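Long-range contacts in lectin (Lotus tetragonolobus, PDB 2EIG), which probably binds L-fucosyl sugars through the calcium- and manganese-dependent site of the legume lectin fold, and assembles into a tetramer: residues A[32-37]-A[213-218]; A[40-45]-A[92-97]; A[84-89]-A[194-199]. All coordinates share one frame; numbering follows the deposited sequence.

Interaction 1. Residues A[32-37]-A[213-218]; sequences TDPLVN and RERHDI
P34 lays its ring obliquely across the side chain of R215, with P34 CG 3.7 Å from R215 CG and P34 CD 3.4 Å from R215 NH1. R215 bends at its third torsion (57°), which folds the guanidinium back beside the proline and turns its two ends to different partners. R215 NH1 donates to T32 O at 3.1 Å in a nearly straight bond (166°); the oxygen lies in the guanidinium plane, while the nitrogen stands above the plane of the carbonyl. The side of the same group that carries NE and NH2 grips D217, one nitrogen to each carboxylate oxygen, and R215 NE meets the syn lone pair of D217 OD1 at 2.8 Å. This side-on salt bridge fixes the rotation of the guanidinium and so aims NH1 at the loop.

R213 holds the next residues of the loop, its chain bent at chi3 (88°). R213 NH1 donates to P34 O at 2.9 Å and, more weakly, to L35 O at 3.2 Å. P34 O also accepts from N37 N, which reaches it from the opposite face of the carbonyl plane, so the single oxygen is held by two donors. An Asx turn, D33 OD2 accepting from L35 N, shapes the start of this bend.

The loop between strands 27-29 and 39-50 is thus fastened to the beginning of strand 214-226 by two arginines that donate to its backbone carbonyls. Farther out, W23 and Y76 make cation-pi contacts with R215 and R213 respectively, and R27 is a second partner of D217. V73, in the loop after strand 61-72, packs on P34, while R215 touches S71 of that strand and A29 of strand 27-29.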
ATOM      1  N   THR A  32       1.891 -11.993  35.167  1.00 18.60           N
ATOM      2  CA  THR A  32       1.017 -12.430  36.213  1.00 21.22           C
ATOM      3  C   THR A  32       1.110 -11.481  37.449  1.00 20.41           C
ATOM      4  O   THR A  32       0.094 -11.131  38.043  1.00 20.72           O
ATOM      5  CB  THR A  32       1.399 -13.827  36.638  1.00 20.01           C
ATOM      6  OG1 THR A  32       0.493 -14.233  37.661  1.00 29.59           O
ATOM      7  CG2 THR A  32       2.820 -13.874  37.151  1.00 21.96           C
ATOM      8  N   ASP A  33       2.323 -11.056  37.787  1.00 19.30           N
ATOM      9  CA  ASP A  33       2.502 -10.153  38.902  1.00 19.81           C
ATOM     10  C   ASP A  33       3.471  -8.980  38.585  1.00 19.49           C
ATOM     11  O   ASP A  33       4.674  -9.138  38.598  1.00 20.32           O
ATOM     12  CB  ASP A  33       2.973 -10.948  40.138  1.00 19.20           C
ATOM     13  CG  ASP A  33       3.088 -10.064  41.387  1.00 19.09           C
ATOM     14  OD1 ASP A  33       3.733 -10.487  42.375  1.00 20.61           O
ATOM     15  OD2 ASP A  33       2.548  -8.942  41.344  1.00 17.47           O
ATOM     16  N   PRO A  34       2.930  -7.791  38.329  1.00 20.24           N
ATOM     17  CA  PRO A  34       3.817  -6.677  38.030  1.00 20.30           C
ATOM     18  C   PRO A  34       4.626  -6.180  39.261  1.00 21.62           C
ATOM     19  O   PRO A  34       5.689  -5.596  39.072  1.00 22.25           O
ATOM     20  CB  PRO A  34       2.889  -5.617  37.455  1.00 19.88           C
ATOM     21  CG  PRO A  34       1.554  -6.161  37.457  1.00 20.76           C
ATOM     22  CD  PRO A  34       1.511  -7.409  38.287  1.00 19.84           C
ATOM     23  N   LEU A  35       4.161  -6.489  40.483  1.00 22.19           N
ATOM     24  CA  LEU A  35       4.803  -6.043  41.742  1.00 23.50           C
ATOM     25  C   LEU A  35       6.228  -6.514  41.875  1.00 25.01           C
ATOM     26  O   LEU A  35       7.048  -5.895  42.558  1.00 26.50           O
ATOM     27  CB  LEU A  35       3.999  -6.515  42.962  1.00 21.65           C
ATOM     28  CG  LEU A  35       2.549  -6.057  42.977  1.00 22.16           C
ATOM     29  CD1 LEU A  35       1.739  -6.723  44.175  1.00 20.83           C
ATOM     30  CD2 LEU A  35       2.450  -4.496  42.922  1.00 23.09           C
ATOM     31  N   VAL A  36       6.494  -7.626  41.211  1.00 26.21           N
ATOM     32  CA  VAL A  36       7.773  -8.261  41.139  1.00 28.61           C
ATOM     33  C   VAL A  36       8.930  -7.314  40.764  1.00 29.08           C
ATOM     34  O   VAL A  36      10.025  -7.432  41.295  1.00 30.41           O
ATOM     35  CB  VAL A  36       7.623  -9.487  40.203  1.00 28.58           C
ATOM     36  CG1 VAL A  36       8.658  -9.560  39.099  1.00 29.78           C
ATOM     37  CG2 VAL A  36       7.549 -10.765  41.063  1.00 29.89           C
ATOM     38  N   ASN A  37       8.633  -6.364  39.891  1.00 29.52           N
ATOM     39  CA  ASN A  37       9.622  -5.504  39.222  1.00 30.07           C
ATOM     40  C   ASN A  37       9.680  -5.779  37.691  1.00 28.69           C
ATOM     41  O   ASN A  37       8.616  -5.810  37.078  1.00 29.77           O
ATOM     42  CB  ASN A  37      10.948  -5.310  40.046  1.00 31.03           C
ATOM     43  CG  ASN A  37      12.207  -5.971  39.439  1.00 33.46           C
ATOM     44  OD1 ASN A  37      13.198  -5.279  39.120  1.00 27.23           O
ATOM     45  ND2 ASN A  37      12.211  -7.323  39.379  1.00 36.97           N
ATOM     46  N   ARG A 213       5.687   0.147  35.358  1.00 20.47           N
ATOM     47  CA  ARG A 213       5.074  -1.172  35.198  1.00 20.40           C
ATOM     48  C   ARG A 213       3.598  -0.996  35.046  1.00 20.01           C
ATOM     49  O   ARG A 213       3.050   0.059  35.341  1.00 21.12           O
ATOM     50  CB  ARG A 213       5.365  -2.056  36.396  1.00 20.93           C
ATOM     51  CG  ARG A 213       4.657  -1.568  37.686  1.00 21.30           C
ATOM     52  CD  ARG A 213       5.231  -2.327  38.818  1.00 23.56           C
ATOM     53  NE  ARG A 213       6.415  -1.641  39.324  1.00 24.62           N
ATOM     54  CZ  ARG A 213       7.288  -2.203  40.152  1.00 26.49           C
ATOM     55  NH1 ARG A 213       7.119  -3.476  40.478  1.00 21.83           N
ATOM     56  NH2 ARG A 213       8.331  -1.505  40.622  1.00 23.80           N
ATOM     57  N   GLU A 214       2.958  -2.033  34.550  1.00 19.67           N
ATOM     58  CA  GLU A 214       1.517  -2.066  34.428  1.00 18.99           C
ATOM     59  C   GLU A 214       1.109  -3.542  34.234  1.00 17.90           C
ATOM     60  O   GLU A 214       1.955  -4.384  33.924  1.00 16.22           O
ATOM     61  CB  GLU A 214       1.040  -1.210  33.243  1.00 18.29           C
ATOM     62  CG  GLU A 214       1.600  -1.706  31.945  1.00 19.28           C
ATOM     63  CD  GLU A 214       1.312  -0.833  30.747  1.00 22.91           C
ATOM     64  OE1 GLU A 214       0.402   0.048  30.809  1.00 20.36           O
ATOM     65  OE2 GLU A 214       2.001  -1.077  29.715  1.00 19.79           O
ATOM     66  N   ARG A 215      -0.170  -3.844  34.424  1.00 17.37           N
ATOM     67  CA  ARG A 215      -0.705  -5.126  33.995  1.00 16.85           C
ATOM     68  C   ARG A 215      -0.953  -5.052  32.473  1.00 17.12           C
ATOM     69  O   ARG A 215      -1.259  -3.962  31.944  1.00 16.26           O
ATOM     70  CB  ARG A 215      -2.025  -5.417  34.723  1.00 17.63           C
ATOM     71  CG  ARG A 215      -1.940  -5.508  36.296  1.00 15.56           C
ATOM     72  CD  ARG A 215      -3.132  -6.251  36.920  1.00 17.94           C
ATOM     73  NE  ARG A 215      -3.245  -7.600  36.350  1.00 20.74           N
ATOM     74  CZ  ARG A 215      -2.528  -8.657  36.722  1.00 18.66           C
ATOM     75  NH1 ARG A 215      -1.659  -8.583  37.724  1.00 16.21           N
ATOM     76  NH2 ARG A 215      -2.711  -9.813  36.083  1.00 18.76           N
ATOM     77  N   HIS A 216      -0.823  -6.195  31.792  1.00 15.99           N
ATOM     78  CA  HIS A 216      -1.368  -6.410  30.442  1.00 15.93           C
ATOM     79  C   HIS A 216      -2.098  -7.715  30.510  1.00 15.62           C
ATOM     80  O   HIS A 216      -1.492  -8.754  30.603  1.00 15.29           O
ATOM     81  CB  HIS A 216      -0.277  -6.507  29.374  1.00 14.60           C
ATOM     82  CG  HIS A 216       0.840  -5.544  29.582  1.00 13.13           C
ATOM     83  ND1 HIS A 216       1.977  -5.889  30.270  1.00 14.26           N
ATOM     84  CD2 HIS A 216       0.982  -4.232  29.254  1.00 13.67           C
ATOM     85  CE1 HIS A 216       2.798  -4.849  30.324  1.00 12.80           C
ATOM     86  NE2 HIS A 216       2.235  -3.842  29.695  1.00 11.14           N
ATOM     87  N   ASP A 217      -3.417  -7.633  30.523  1.00 16.49           N
ATOM     88  CA  ASP A 217      -4.247  -8.798  30.736  1.00 16.83           C
ATOM     89  C   ASP A 217      -5.086  -8.875  29.532  1.00 16.77           C
ATOM     90  O   ASP A 217      -5.804  -7.920  29.177  1.00 15.90           O
ATOM     91  CB  ASP A 217      -5.157  -8.612  31.938  1.00 17.59           C
ATOM     92  CG  ASP A 217      -4.394  -8.439  33.195  1.00 17.78           C
ATOM     93  OD1 ASP A 217      -4.756  -7.523  33.962  1.00 22.46           O
ATOM     94  OD2 ASP A 217      -3.424  -9.207  33.410  1.00 18.36           O
ATOM     95  N   ILE A 218      -4.981 -10.043  28.929  1.00 16.25           N
ATOM     96  CA  ILE A 218      -5.645 -10.383  27.704  1.00 16.42           C
ATOM     97  C   ILE A 218      -6.779 -11.298  28.076  1.00 15.71           C
ATOM     98  O   ILE A 218      -6.582 -12.297  28.775  1.00 14.99           O
ATOM     99  CB  ILE A 218      -4.664 -11.127  26.759  1.00 16.36           C
ATOM    100  CG1 ILE A 218      -3.403 -10.271  26.512  1.00 16.66           C
ATOM    101  CG2 ILE A 218      -5.351 -11.475  25.416  1.00 17.50           C
ATOM    102  CD1 ILE A 218      -2.308 -11.035  25.759  1.00 16.40           C
TER

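Interaction 2. Residues A[40-45]-A[92-97]; sequences TSHALY and EIPPNS
Segment 40-45 of strand 39-50 runs past an irregular segment, 92-97, that ends in a type II beta turn from P94 to S97; the nearest CA atoms are those of H42 and I93, 7.2 Å apart, and no direct hydrogen bond joins the two segments. I93 carries the contact. Its CG1 methylene sits over the centre of the H42 imidazole, 3.6 Å from the H42 ring centroid and only 8° off the normal, a CH-pi contact over the face. The isoleucine and histidine side chains run alongside one another, pointing opposite ways. With I93 CG1 beside its own backbone N (chi1 -71°), the other branch, CG2, is left to meet T40 CG2 tip to tip at 3.7 Å. P94 CD adds a looser touch, 4.3 Å from H42 CE1.

The polar half of T40 works through a water: this bonds to T40 OG1 at 2.7 Å and donates to S97 OG at 2.8 Å. S97 OG also lies suspiciously close to P94 O (2.5 Å), so a bond there is doubtful.

H42 NE2 hydrogen-bonds to G103 O, and the H42 ring meets F85 of strand 81-88 edge-to-face. Strand 39-50 lies between strands 14-18 and 199-208 of the seven-stranded sheet, and the loop after strand 81-88 packs over its surface, where I93 and E92 also touch Q17.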
ATOM      1  N   THR A  40       9.320  -9.987  31.805  1.00 15.95           N
ATOM      2  CA  THR A  40       9.121 -10.255  30.405  1.00 15.66           C
ATOM      3  C   THR A  40       8.260 -11.478  30.352  1.00 15.44           C
ATOM      4  O   THR A  40       8.529 -12.432  31.063  1.00 16.08           O
ATOM      5  CB  THR A  40      10.437 -10.558  29.689  1.00 15.92           C
ATOM      6  OG1 THR A  40      11.323  -9.463  29.928  1.00 17.16           O
ATOM      7  CG2 THR A  40      10.202 -10.768  28.170  1.00 12.86           C
ATOM      8  N   SER A  41       7.265 -11.438  29.470  1.00 15.70           N
ATOM      9  CA  SER A  41       6.295 -12.494  29.272  1.00 14.59           C
ATOM     10  C   SER A  41       6.056 -12.694  27.795  1.00 13.42           C
ATOM     11  O   SER A  41       5.793 -11.721  27.071  1.00 13.25           O
ATOM     12  CB  SER A  41       4.936 -12.026  29.847  1.00 14.41           C
ATOM     13  OG  SER A  41       5.069 -11.751  31.231  1.00 14.83           O
ATOM     14  N   HIS A  42       6.061 -13.958  27.389  1.00 13.24           N
ATOM     15  CA  HIS A  42       5.652 -14.413  26.080  1.00 13.81           C
ATOM     16  C   HIS A  42       4.514 -15.395  26.269  1.00 14.80           C
ATOM     17  O   HIS A  42       4.535 -16.182  27.189  1.00 14.88           O
ATOM     18  CB  HIS A  42       6.808 -15.143  25.422  1.00 14.42           C
ATOM     19  CG  HIS A  42       7.757 -14.222  24.740  1.00 14.49           C
ATOM     20  ND1 HIS A  42       8.533 -14.614  23.673  1.00 13.94           N
ATOM     21  CD2 HIS A  42       7.962 -12.897  24.898  1.00 16.34           C
ATOM     22  CE1 HIS A  42       9.226 -13.572  23.243  1.00 15.48           C
ATOM     23  NE2 HIS A  42       8.890 -12.517  23.966  1.00 15.73           N
ATOM     24  N   ALA A  43       3.516 -15.318  25.415  1.00 14.47           N
ATOM     25  CA  ALA A  43       2.446 -16.311  25.389  1.00 15.65           C
ATOM     26  C   ALA A  43       2.217 -16.556  23.909  1.00 15.22           C
ATOM     27  O   ALA A  43       1.743 -15.664  23.167  1.00 15.12           O
ATOM     28  CB  ALA A  43       1.176 -15.782  26.054  1.00 14.03           C
ATOM     29  N   LEU A  44       2.605 -17.744  23.470  1.00 15.29           N
ATOM     30  CA  LEU A  44       2.577 -18.065  22.040  1.00 15.70           C
ATOM     31  C   LEU A  44       1.551 -19.135  21.797  1.00 16.50           C
ATOM     32  O   LEU A  44       1.409 -20.060  22.607  1.00 16.47           O
ATOM     33  CB  LEU A  44       3.942 -18.597  21.597  1.00 15.97           C
ATOM     34  CG  LEU A  44       5.147 -17.702  21.958  1.00 16.53           C
ATOM     35  CD1 LEU A  44       6.378 -18.312  21.319  1.00 21.25           C
ATOM     36  CD2 LEU A  44       4.965 -16.260  21.473  1.00 16.27           C
ATOM     37  N   TYR A  45       0.882 -19.072  20.658  1.00 17.41           N
ATOM     38  CA  TYR A  45       0.176 -20.235  20.200  1.00 18.01           C
ATOM     39  C   TYR A  45       1.207 -21.390  20.103  1.00 19.59           C
ATOM     40  O   TYR A  45       2.320 -21.203  19.600  1.00 19.38           O
ATOM     41  CB  TYR A  45      -0.538 -19.981  18.878  1.00 17.84           C
ATOM     42  CG  TYR A  45      -1.357 -21.149  18.409  1.00 18.69           C
ATOM     43  CD1 TYR A  45      -2.409 -21.667  19.207  1.00 17.03           C
ATOM     44  CD2 TYR A  45      -1.118 -21.720  17.150  1.00 18.14           C
ATOM     45  CE1 TYR A  45      -3.169 -22.736  18.762  1.00 20.31           C
ATOM     46  CE2 TYR A  45      -1.890 -22.806  16.689  1.00 21.17           C
ATOM     47  CZ  TYR A  45      -2.887 -23.302  17.510  1.00 20.10           C
ATOM     48  OH  TYR A  45      -3.655 -24.331  17.081  1.00 22.93           O
ATOM     49  N   GLU A  92      13.029 -17.699  21.205  1.00 25.08           N
ATOM     50  CA  GLU A  92      12.954 -17.649  22.681  1.00 24.95           C
ATOM     51  C   GLU A  92      12.922 -16.177  23.018  1.00 23.97           C
ATOM     52  O   GLU A  92      13.106 -15.348  22.123  1.00 24.94           O
ATOM     53  CB  GLU A  92      14.152 -18.331  23.378  1.00 25.99           C
ATOM     54  CG  GLU A  92      14.259 -19.859  23.200  1.00 28.18           C
ATOM     55  CD  GLU A  92      13.049 -20.609  23.691  1.00 31.23           C
ATOM     56  OE1 GLU A  92      12.939 -21.804  23.337  1.00 35.61           O
ATOM     57  OE2 GLU A  92      12.208 -20.036  24.420  1.00 30.29           O
ATOM     58  N   ILE A  93      12.654 -15.846  24.277  1.00 22.08           N
ATOM     59  CA  ILE A  93      12.695 -14.484  24.742  1.00 21.84           C
ATOM     60  C   ILE A  93      14.108 -13.998  24.450  1.00 20.83           C
ATOM     61  O   ILE A  93      15.068 -14.607  24.903  1.00 18.48           O
ATOM     62  CB  ILE A  93      12.381 -14.411  26.244  1.00 21.79           C
ATOM     63  CG1 ILE A  93      10.877 -14.724  26.473  1.00 23.96           C
ATOM     64  CG2 ILE A  93      12.863 -13.060  26.886  1.00 22.60           C
ATOM     65  CD1 ILE A  93      10.467 -14.771  27.927  1.00 21.54           C
ATOM     66  N   PRO A  94      14.245 -12.929  23.653  1.00 20.75           N
ATOM     67  CA  PRO A  94      15.632 -12.578  23.286  1.00 21.30           C
ATOM     68  C   PRO A  94      16.454 -12.014  24.439  1.00 22.03           C
ATOM     69  O   PRO A  94      15.893 -11.401  25.413  1.00 21.80           O
ATOM     70  CB  PRO A  94      15.469 -11.563  22.141  1.00 20.70           C
ATOM     71  CG  PRO A  94      13.956 -11.661  21.752  1.00 20.19           C
ATOM     72  CD  PRO A  94      13.267 -12.027  23.020  1.00 21.27           C
ATOM     73  N   PRO A  95      17.785 -12.193  24.346  1.00 21.35           N
ATOM     74  CA  PRO A  95      18.694 -11.478  25.266  1.00 21.67           C
ATOM     75  C   PRO A  95      18.437  -9.984  25.153  1.00 20.48           C
ATOM     76  O   PRO A  95      17.941  -9.554  24.119  1.00 20.14           O
ATOM     77  CB  PRO A  95      20.089 -11.797  24.692  1.00 21.43           C
ATOM     78  CG  PRO A  95      19.924 -12.985  23.909  1.00 23.06           C
ATOM     79  CD  PRO A  95      18.508 -13.050  23.401  1.00 21.56           C
ATOM     80  N   ASN A  96      18.738  -9.183  26.186  1.00 20.50           N
ATOM     81  CA  ASN A  96      18.679  -7.692  26.058  1.00 20.01           C
ATOM     82  C   ASN A  96      17.353  -7.094  25.531  1.00 19.96           C
ATOM     83  O   ASN A  96      17.315  -6.016  24.891  1.00 19.62           O
ATOM     84  CB  ASN A  96      19.867  -7.178  25.231  1.00 20.23           C
ATOM     85  CG  ASN A  96      21.099  -8.035  25.393  1.00 21.38           C
ATOM     86  OD1 ASN A  96      21.478  -8.775  24.474  1.00 25.89           O
ATOM     87  ND2 ASN A  96      21.717  -7.976  26.555  1.00 16.22           N
ATOM     88  N   SER A  97      16.255  -7.797  25.829  1.00 19.83           N
ATOM     89  CA  SER A  97      14.919  -7.395  25.403  1.00 19.04           C
ATOM     90  C   SER A  97      14.014  -6.818  26.519  1.00 18.83           C
ATOM     91  O   SER A  97      12.820  -6.643  26.325  1.00 18.43           O
ATOM     92  CB  SER A  97      14.239  -8.561  24.700  1.00 18.48           C
ATOM     93  OG  SER A  97      14.105  -9.692  25.561  1.00 20.06           O
TER
HETATM   94  O   HOH W   1      13.521  -9.855  28.326  1.00 14.22           O

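Interaction 3. Residues A[84-89]-A[194-199]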
ATOM      1  N   PHE A  84       1.277  -7.919  19.989  1.00 12.27           N
ATOM      2  CA  PHE A  84       1.045  -9.064  19.169  1.00 13.09           C
ATOM      3  C   PHE A  84       2.193  -9.175  18.139  1.00 13.79           C
ATOM      4  O   PHE A  84       2.544  -8.196  17.473  1.00 14.11           O
ATOM      5  CB  PHE A  84      -0.298  -8.995  18.412  1.00 13.16           C
ATOM      6  CG  PHE A  84      -0.483 -10.155  17.456  1.00 16.48           C
ATOM      7  CD1 PHE A  84      -0.895 -11.412  17.936  1.00 18.91           C
ATOM      8  CD2 PHE A  84      -0.151 -10.029  16.117  1.00 16.56           C
ATOM      9  CE1 PHE A  84      -1.023 -12.483  17.077  1.00 17.08           C
ATOM     10  CE2 PHE A  84      -0.278 -11.081  15.244  1.00 20.25           C
ATOM     11  CZ  PHE A  84      -0.734 -12.321  15.710  1.00 16.77           C
ATOM     12  N   PHE A  85       2.767 -10.353  18.025  1.00 12.73           N
ATOM     13  CA  PHE A  85       3.921 -10.564  17.179  1.00 13.59           C
ATOM     14  C   PHE A  85       4.010 -11.950  16.506  1.00 13.41           C
ATOM     15  O   PHE A  85       3.505 -12.971  17.022  1.00 12.81           O
ATOM     16  CB  PHE A  85       5.263 -10.198  17.880  1.00 11.87           C
ATOM     17  CG  PHE A  85       5.837 -11.262  18.828  1.00 12.21           C
ATOM     18  CD1 PHE A  85       7.060 -11.830  18.560  1.00 10.44           C
ATOM     19  CD2 PHE A  85       5.205 -11.595  20.037  1.00 10.18           C
ATOM     20  CE1 PHE A  85       7.668 -12.759  19.442  1.00 14.35           C
ATOM     21  CE2 PHE A  85       5.787 -12.559  20.926  1.00 14.66           C
ATOM     22  CZ  PHE A  85       7.025 -13.116  20.639  1.00 11.95           C
ATOM     23  N   LEU A  86       4.593 -11.912  15.313  1.00 12.57           N
ATOM     24  CA  LEU A  86       5.102 -13.046  14.582  1.00 14.34           C
ATOM     25  C   LEU A  86       6.611 -13.034  14.668  1.00 13.85           C
ATOM     26  O   LEU A  86       7.280 -11.964  14.482  1.00 14.24           O
ATOM     27  CB  LEU A  86       4.740 -12.942  13.097  1.00 13.71           C
ATOM     28  CG  LEU A  86       3.298 -13.274  12.710  1.00 15.95           C
ATOM     29  CD1 LEU A  86       2.348 -12.291  13.362  1.00 16.01           C
ATOM     30  CD2 LEU A  86       3.172 -13.154  11.183  1.00 16.04           C
ATOM     31  N   ALA A  87       7.152 -14.206  14.933  1.00 13.59           N
ATOM     32  CA  ALA A  87       8.603 -14.404  15.021  1.00 13.85           C
ATOM     33  C   ALA A  87       8.947 -15.826  14.531  1.00 14.90           C
ATOM     34  O   ALA A  87       8.096 -16.721  14.619  1.00 14.55           O
ATOM     35  CB  ALA A  87       9.077 -14.189  16.403  1.00 12.88           C
ATOM     36  N   PRO A  88      10.194 -16.028  14.051  1.00 16.04           N
ATOM     37  CA  PRO A  88      10.630 -17.315  13.609  1.00 17.24           C
ATOM     38  C   PRO A  88      10.257 -18.350  14.626  1.00 17.35           C
ATOM     39  O   PRO A  88      10.511 -18.201  15.827  1.00 18.31           O
ATOM     40  CB  PRO A  88      12.171 -17.153  13.551  1.00 17.41           C
ATOM     41  CG  PRO A  88      12.305 -15.769  13.054  1.00 15.36           C
ATOM     42  CD  PRO A  88      11.301 -15.050  13.954  1.00 15.60           C
ATOM     43  N   TRP A  89       9.614 -19.399  14.163  1.00 17.83           N
ATOM     44  CA  TRP A  89       9.341 -20.504  15.082  1.00 18.79           C
ATOM     45  C   TRP A  89      10.666 -21.017  15.721  1.00 19.56           C
ATOM     46  O   TRP A  89      11.694 -21.120  15.055  1.00 19.39           O
ATOM     47  CB  TRP A  89       8.515 -21.602  14.424  1.00 17.90           C
ATOM     48  CG  TRP A  89       8.192 -22.662  15.412  1.00 19.98           C
ATOM     49  CD1 TRP A  89       8.864 -23.842  15.598  1.00 15.79           C
ATOM     50  CD2 TRP A  89       7.155 -22.619  16.409  1.00 19.32           C
ATOM     51  NE1 TRP A  89       8.286 -24.551  16.628  1.00 15.16           N
ATOM     52  CE2 TRP A  89       7.233 -23.828  17.141  1.00 17.90           C
ATOM     53  CE3 TRP A  89       6.172 -21.668  16.765  1.00 15.40           C
ATOM     54  CZ2 TRP A  89       6.341 -24.120  18.201  1.00 17.22           C
ATOM     55  CZ3 TRP A  89       5.291 -21.973  17.791  1.00 17.49           C
ATOM     56  CH2 TRP A  89       5.362 -23.195  18.477  1.00 17.22           C
ATOM     57  N   THR A 194       9.449 -11.827   3.047  1.00 25.16           N
ATOM     58  CA  THR A 194      10.792 -11.195   3.007  1.00 25.47           C
ATOM     59  C   THR A 194      11.405 -11.171   4.386  1.00 23.58           C
ATOM     60  O   THR A 194      12.616 -11.318   4.565  1.00 22.70           O
ATOM     61  CB  THR A 194      10.862  -9.746   2.396  1.00 26.18           C
ATOM     62  OG1 THR A 194       9.882  -8.886   2.985  1.00 33.59           O
ATOM     63  CG2 THR A 194      10.709  -9.705   0.838  1.00 31.46           C
ATOM     64  N   VAL A 195      10.567 -10.972   5.394  1.00 22.13           N
ATOM     65  CA  VAL A 195      11.088 -10.736   6.730  1.00 19.90           C
ATOM     66  C   VAL A 195      11.023 -11.921   7.665  1.00 19.09           C
ATOM     67  O   VAL A 195      11.645 -11.895   8.698  1.00 19.15           O
ATOM     68  CB  VAL A 195      10.467  -9.482   7.382  1.00 20.64           C
ATOM     69  CG1 VAL A 195      10.995  -8.217   6.666  1.00 19.69           C
ATOM     70  CG2 VAL A 195       8.918  -9.545   7.365  1.00 18.31           C
ATOM     71  N   LEU A 196      10.280 -12.968   7.312  1.00 16.27           N
ATOM     72  CA  LEU A 196      10.089 -14.043   8.268  1.00 14.39           C
ATOM     73  C   LEU A 196      10.261 -15.391   7.573  1.00 14.36           C
ATOM     74  O   LEU A 196      10.057 -15.474   6.357  1.00 13.06           O
ATOM     75  CB  LEU A 196       8.673 -13.965   8.869  1.00 14.32           C
ATOM     76  CG  LEU A 196       8.450 -12.912   9.956  1.00 11.05           C
ATOM     77  CD1 LEU A 196       6.983 -12.724  10.239  1.00 12.23           C
ATOM     78  CD2 LEU A 196       9.217 -13.252  11.213  1.00 12.63           C
ATOM     79  N   PRO A 197      10.591 -16.453   8.342  1.00 14.45           N
ATOM     80  CA  PRO A 197      10.662 -17.776   7.732  1.00 14.57           C
ATOM     81  C   PRO A 197       9.287 -18.362   7.592  1.00 14.82           C
ATOM     82  O   PRO A 197       8.286 -17.717   7.933  1.00 14.88           O
ATOM     83  CB  PRO A 197      11.516 -18.599   8.744  1.00 14.13           C
ATOM     84  CG  PRO A 197      11.139 -18.029  10.034  1.00 15.27           C
ATOM     85  CD  PRO A 197      10.938 -16.505   9.768  1.00 13.44           C
ATOM     86  N   GLU A 198       9.212 -19.587   7.087  1.00 15.26           N
ATOM     87  CA  GLU A 198       7.944 -20.081   6.606  1.00 15.98           C
ATOM     88  C   GLU A 198       7.027 -20.594   7.745  1.00 15.32           C
ATOM     89  O   GLU A 198       5.872 -20.893   7.517  1.00 14.89           O
ATOM     90  CB  GLU A 198       8.205 -21.151   5.550  1.00 15.71           C
ATOM     91  CG  GLU A 198       8.858 -22.392   6.133  1.00 21.15           C
ATOM     92  CD  GLU A 198       9.493 -23.228   5.024  1.00 23.59           C
ATOM     93  OE1 GLU A 198       8.851 -24.222   4.615  1.00 27.75           O
ATOM     94  OE2 GLU A 198      10.595 -22.862   4.555  1.00 21.66           O
ATOM     95  N   LYS A 199       7.577 -20.710   8.953  1.00 15.07           N
ATOM     96  CA  LYS A 199       6.809 -21.142  10.123  1.00 16.20           C
ATOM     97  C   LYS A 199       7.121 -20.098  11.167  1.00 15.03           C
ATOM     98  O   LYS A 199       8.253 -19.694  11.302  1.00 15.85           O
ATOM     99  CB  LYS A 199       7.223 -22.538  10.655  1.00 15.32           C
ATOM    100  CG  LYS A 199       6.850 -23.710   9.736  1.00 18.07           C
ATOM    101  CD  LYS A 199       7.355 -25.008  10.348  1.00 20.46           C
ATOM    102  CE  LYS A 199       7.418 -26.123   9.280  1.00 24.55           C
ATOM    103  NZ  LYS A 199       6.253 -26.053   8.321  1.00 25.65           N
TER
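L196 lays its two methyl groups against the end of strand 81-88: L196 CD1 rests 3.6 Å from L86 CB, and L196 CD2 lies 3.9 Å from P88 CD. Its CG stands beside the backbone N (chi1 -78°), and the extended second torsion carries the methyl fork toward the strand. Next along, the two proline rings meet, with P88 CG 3.6 Å from P197 CD; in all three of these apolar pairs the side chains are set roughly perpendicular to each other. The one hydrogen bond closes this row: W89 N donates to K199 O at 3.2 Å, with an angle of 167°. The CB atoms of W89 and K199 lie 4.1 Å apart, and from there their side chains lead away from the contact.

In the next shell, F62 of strand 61-72 and V200 pack on L86, I51 touches L196, and the carbonyl of L196 accepts from the W52 indole. P48 of strand 39-50 lies against both W89 and K199. Ahead of L196, T194 in the short helix 192-195 bonds through OG1 to the backbone oxygen of L146 of a second subunit, so this corner borders an intersubunit surface.

The W89-K199 bond lies where inner strand 81-88 ends and its antiparallel neighbour 199-208 begins, in the seven-stranded sheet of the beta-sandwich (jelly-roll) fold of legume lectins.

All three contacts lie in one legume lectin domain. Interactions 2 and 3 share the seven-stranded sheet: their centres are 14 Å apart, and they touch where Y45 packs on W89 and L44 on F85. Interaction 1 stands on the other side of the chain's centre from interaction 3, 26 Å away centre to centre, and fastens a loop to strand 214-226 of the other sheet. Along the chain, interaction 1 spans both others, its first segment leading almost directly into 40-45, while interactions 2 and 3 interleave. The three contacts thus link early and late parts of the chain within the sandwich.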